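Local coordinates for aldehyde dehydrogenase (PDB 3K9D), which probably oxidises aldehyde or oxo groups of its substrates, with NAD or NADP as the electron acceptor, at residues E19-M31 with E163-M175. Sequence-based numbering, arbitrary orientation.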
loop_
_atom_site.group_PDB
_atom_site.type_symbol
_atom_site.label_atom_id
_atom_site.label_comp_id
_atom_site.label_asym_id
_atom_site.label_seq_id
_atom_site.Cartn_x
_atom_site.Cartn_y
_atom_site.Cartn_z
ATOM N N GLU A 19 11.105 -15.586 -13.495
ATOM C CA GLU A 19 12.508 -15.423 -13.912
ATOM C C GLU A 19 12.678 -14.637 -15.228
ATOM O O GLU A 19 13.553 -13.767 -15.326
ATOM C CB GLU A 19 13.159 -16.805 -14.049
ATOM C CG GLU A 19 14.672 -16.818 -14.181
ATOM C CD GLU A 19 15.206 -18.183 -14.596
ATOM O OE1 GLU A 19 14.730 -18.729 -15.615
ATOM O OE2 GLU A 19 16.109 -18.710 -13.910
ATOM N N SER A 20 11.851 -14.964 -16.223
ATOM C CA SER A 20 11.843 -14.264 -17.511
ATOM C C SER A 20 11.321 -12.845 -17.343
ATOM O O SER A 20 11.870 -11.908 -17.911
ATOM C CB SER A 20 10.968 -15.004 -18.531
ATOM O OG SER A 20 11.574 -16.206 -18.956
ATOM N N ALA A 21 10.254 -12.699 -16.558
ATOM C CA ALA A 21 9.676 -11.392 -16.285
ATOM C C ALA A 21 10.643 -10.488 -15.524
ATOM O O ALA A 21 10.656 -9.280 -15.746
ATOM C CB ALA A 21 8.366 -11.534 -15.537
ATOM N N ASN A 22 11.449 -11.090 -14.645
ATOM C CA ASN A 22 12.473 -10.392 -13.869
ATOM C C ASN A 22 13.500 -9.746 -14.799
ATOM O O ASN A 22 13.714 -8.526 -14.750
ATOM C CB ASN A 22 13.144 -11.380 -12.906
ATOM C CG ASN A 22 13.920 -10.703 -11.810
ATOM O OD1 ASN A 22 13.531 -9.649 -11.306
ATOM N ND2 ASN A 22 15.026 -11.315 -11.418
ATOM N N LYS A 23 14.080 -10.568 -15.674
ATOM C CA LYS A 23 15.044 -10.113 -16.686
ATOM C C LYS A 23 14.462 -9.054 -17.622
ATOM O O LYS A 23 15.098 -8.032 -17.887
ATOM C CB LYS A 23 15.547 -11.295 -17.525
ATOM C CG LYS A 23 16.467 -12.268 -16.794
ATOM C CD LYS A 23 16.863 -13.401 -17.721
ATOM C CE LYS A 23 16.966 -14.728 -16.989
ATOM N NZ LYS A 23 16.846 -15.871 -17.945
ATOM N N ALA A 24 13.240 -9.297 -18.091
ATOM C CA ALA A 24 12.588 -8.422 -19.055
ATOM C C ALA A 24 12.319 -7.033 -18.488
ATOM O O ALA A 24 12.403 -6.046 -19.212
ATOM C CB ALA A 24 11.286 -9.059 -19.558
ATOM N N GLN A 25 11.983 -6.975 -17.198
ATOM C CA GLN A 25 11.685 -5.714 -16.509
ATOM C C GLN A 25 12.945 -4.852 -16.400
ATOM O O GLN A 25 12.881 -3.633 -16.559
ATOM C CB GLN A 25 11.066 -5.986 -15.133
ATOM C CG GLN A 25 10.515 -4.763 -14.420
ATOM C CD GLN A 25 11.597 -4.004 -13.680
ATOM O OE1 GLN A 25 12.526 -4.603 -13.133
ATOM N NE2 GLN A 25 11.509 -2.678 -13.699
ATOM N N LYS A 26 14.088 -5.491 -16.155
ATOM C CA LYS A 26 15.379 -4.778 -16.120
ATOM C C LYS A 26 15.692 -4.131 -17.459
ATOM O O LYS A 26 16.242 -3.036 -17.516
ATOM C CB LYS A 26 16.501 -5.692 -15.616
ATOM C CG LYS A 26 16.359 -5.912 -14.099
ATOM C CD LYS A 26 17.311 -6.946 -13.513
ATOM C CE LYS A 26 16.753 -7.564 -12.214
ATOM N NZ LYS A 26 16.430 -6.611 -11.113
ATOM N N GLU A 27 15.259 -4.785 -18.531
ATOM C CA GLU A 27 15.294 -4.197 -19.854
ATOM C C GLU A 27 14.269 -3.053 -20.034
ATOM O O GLU A 27 14.607 -2.011 -20.582
ATOM C CB GLU A 27 15.109 -5.299 -20.887
ATOM C CG GLU A 27 15.741 -5.033 -22.200
ATOM C CD GLU A 27 15.797 -6.276 -23.055
ATOM O OE1 GLU A 27 15.347 -6.221 -24.223
ATOM O OE2 GLU A 27 16.281 -7.311 -22.545
ATOM N N LEU A 28 13.036 -3.233 -19.549
ATOM C CA LEU A 28 12.048 -2.148 -19.547
ATOM C C LEU A 28 12.505 -0.951 -18.711
ATOM O O LEU A 28 12.212 0.192 -19.053
ATOM C CB LEU A 28 10.708 -2.627 -18.989
ATOM C CG LEU A 28 9.766 -3.486 -19.816
ATOM C CD1 LEU A 28 8.633 -3.945 -18.907
ATOM C CD2 LEU A 28 9.226 -2.718 -21.027
ATOM N N ALA A 29 13.207 -1.239 -17.607
ATOM C CA ALA A 29 13.726 -0.230 -16.672
ATOM C C ALA A 29 14.781 0.719 -17.279
ATOM O O ALA A 29 14.996 1.813 -16.764
ATOM C CB ALA A 29 14.285 -0.912 -15.416
ATOM N N ALA A 30 15.430 0.300 -18.362
ATOM C CA ALA A 30 16.384 1.151 -19.075
ATOM C C ALA A 30 15.728 2.053 -20.137
ATOM O O ALA A 30 16.334 3.028 -20.597
ATOM C CB ALA A 30 17.475 0.296 -19.707
ATOM N N MET A 31 14.499 1.722 -20.530
ATOM C CA MET A 31 13.798 2.448 -21.598
ATOM C C MET A 31 13.285 3.814 -21.147
ATOM O O MET A 31 12.906 3.990 -19.985
ATOM C CB MET A 31 12.615 1.633 -22.130
ATOM C CG MET A 31 12.937 0.231 -22.593
ATOM S SD MET A 31 11.500 -0.552 -23.396
ATOM C CE MET A 31 12.334 -1.952 -24.098
ATOM N N GLU A 163 5.857 -6.737 -28.165
ATOM C CA GLU A 163 7.185 -7.158 -28.618
ATOM C C GLU A 163 7.590 -6.571 -29.963
ATOM O O GLU A 163 8.763 -6.232 -30.162
ATOM C CB GLU A 163 7.307 -8.681 -28.623
ATOM C CG GLU A 163 7.387 -9.273 -27.213
ATOM C CD GLU A 163 6.985 -10.734 -27.151
ATOM O OE1 GLU A 163 7.099 -11.430 -28.174
ATOM O OE2 GLU A 163 6.560 -11.195 -26.070
ATOM N N LYS A 164 6.617 -6.432 -30.863
ATOM C CA LYS A 164 6.803 -5.779 -32.162
ATOM C C LYS A 164 7.106 -4.279 -31.995
ATOM O O LYS A 164 7.840 -3.682 -32.795
ATOM C CB LYS A 164 5.558 -6.014 -33.050
ATOM C CG LYS A 164 5.672 -5.510 -34.473
ATOM C CD LYS A 164 4.587 -6.073 -35.375
ATOM C CE LYS A 164 4.852 -5.682 -36.829
ATOM N NZ LYS A 164 3.986 -6.412 -37.802
ATOM N N ALA A 165 6.539 -3.686 -30.948
ATOM C CA ALA A 165 6.785 -2.295 -30.573
ATOM C C ALA A 165 8.095 -2.067 -29.783
ATOM O O ALA A 165 8.433 -0.923 -29.462
ATOM C CB ALA A 165 5.607 -1.777 -29.765
ATOM N N GLY A 166 8.806 -3.146 -29.446
ATOM C CA GLY A 166 10.091 -3.040 -28.747
ATOM C C GLY A 166 10.214 -3.724 -27.393
ATOM O O GLY A 166 11.318 -3.840 -26.852
ATOM N N CYS A 167 9.087 -4.164 -26.837
ATOM C CA CYS A 167 9.056 -4.813 -25.533
ATOM C C CYS A 167 9.847 -6.128 -25.486
ATOM O O CYS A 167 9.760 -6.940 -26.408
ATOM C CB CYS A 167 7.606 -5.054 -25.115
ATOM S SG CYS A 167 7.365 -5.617 -23.438
ATOM N N PRO A 168 10.630 -6.335 -24.408
ATOM C CA PRO A 168 11.344 -7.596 -24.203
ATOM C C PRO A 168 10.381 -8.769 -24.065
ATOM O O PRO A 168 9.327 -8.622 -23.450
ATOM C CB PRO A 168 12.047 -7.383 -22.857
ATOM C CG PRO A 168 12.068 -5.925 -22.655
ATOM C CD PRO A 168 10.885 -5.375 -23.316
ATOM N N LYS A 169 10.751 -9.909 -24.646
ATOM C CA LYS A 169 10.040 -11.180 -24.479
ATOM C C LYS A 169 9.982 -11.556 -23.003
ATOM O O LYS A 169 10.943 -11.328 -22.263
ATOM C CB LYS A 169 10.803 -12.289 -25.200
ATOM C CG LYS A 169 10.003 -13.127 -26.165
ATOM C CD LYS A 169 10.159 -12.592 -27.576
ATOM C CE LYS A 169 11.404 -13.126 -28.276
ATOM N NZ LYS A 169 11.166 -14.464 -28.888
ATOM N N GLY A 170 8.865 -12.128 -22.578
ATOM C CA GLY A 170 8.713 -12.565 -21.187
ATOM C C GLY A 170 8.218 -11.508 -20.215
ATOM O O GLY A 170 7.922 -11.821 -19.047
ATOM N N ALA A 171 8.115 -10.264 -20.693
ATOM C CA ALA A 171 7.573 -9.157 -19.899
ATOM C C ALA A 171 6.083 -9.278 -19.672
ATOM O O ALA A 171 5.563 -8.744 -18.699
ATOM C CB ALA A 171 7.883 -7.829 -20.549
ATOM N N ILE A 172 5.390 -9.957 -20.580
ATOM C CA ILE A 172 3.940 -10.186 -20.436
ATOM C C ILE A 172 3.670 -11.669 -20.625
ATOM O O ILE A 172 3.850 -12.206 -21.723
ATOM C CB ILE A 172 3.106 -9.357 -21.467
ATOM C CG1 ILE A 172 3.415 -7.859 -21.325
ATOM C CG2 ILE A 172 1.605 -9.664 -21.317
ATOM C CD1 ILE A 172 3.226 -7.082 -22.584
ATOM N N SER A 173 3.273 -12.337 -19.553
ATOM C CA SER A 173 3.111 -13.781 -19.592
ATOM C C SER A 173 1.924 -14.252 -18.765
ATOM O O SER A 173 1.301 -13.468 -18.053
ATOM C CB SER A 173 4.414 -14.487 -19.163
ATOM O OG SER A 173 4.756 -14.171 -17.817
ATOM N N CYS A 174 1.629 -15.545 -18.852
ATOM C CA CYS A 174 0.485 -16.121 -18.174
ATOM C C CYS A 174 0.777 -17.580 -17.894
ATOM O O CYS A 174 1.324 -18.270 -18.762
ATOM C CB CYS A 174 -0.750 -16.013 -19.089
ATOM S SG CYS A 174 -2.349 -16.450 -18.359
ATOM N N MET A 175 0.433 -18.035 -16.684
ATOM C CA MET A 175 0.390 -19.470 -16.359
ATOM C C MET A 175 -0.522 -20.201 -17.350
ATOM O O MET A 175 -1.642 -19.751 -17.627
ATOM C CB MET A 175 -0.151 -19.691 -14.941
ATOM C CG MET A 175 0.618 -18.984 -13.818
ATOM S SD MET A 175 -0.273 -18.953 -12.260
ATOM C CE MET A 175 -0.625 -20.701 -12.080
HETATM O O HOH W 1 13.373 -12.828 -20.316
HETATM O O HOH W 2 14.239 -5.462 -26.614
#
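S20 C lies 3.9 Å from G170 O, where the helix packs on the type II turn P168-A171. A water donates to S20 O and, weakly, to K169 O. One residue on, A21 CA lies 3.3 Å from G170 O, a CA-H...O contact bent to 126° at the hydrogen, while A21 O is hydrogen-bonded to S138 OG of the neighbouring strand. A24 then sets its methyl onto the turn's backbone, CB 3.5 Å from K169 O and close to A171 N, with P168 CB and A171 CB both 3.8 Å from A24 CB. The turn belongs to the connection between helix 148-164 and strand 172-174, the helix-to-strand half of a beta-alpha-beta crossover whose first strand, 138-143, pairs in parallel with 172-174; helix 6-28 packs against this connection. E27, with CG anti to the backbone N (chi1 -152°) and extended beyond, runs past the P168 ring in the opposite sense, from CB (3.6 Å from P168 CG) to OE1, which accepts a hydrogen bond from a water that also donates weakly to G166 O. L28 brings CD2 to 3.9 Å from P168 CD. Past the helix, the extended M31 chain brings its terminal methyl CE to the CD corner of the P168 ring, 3.8 Å away; CE also meets O of G166, whose positive phi forms the Schellman motif after helix 148-164.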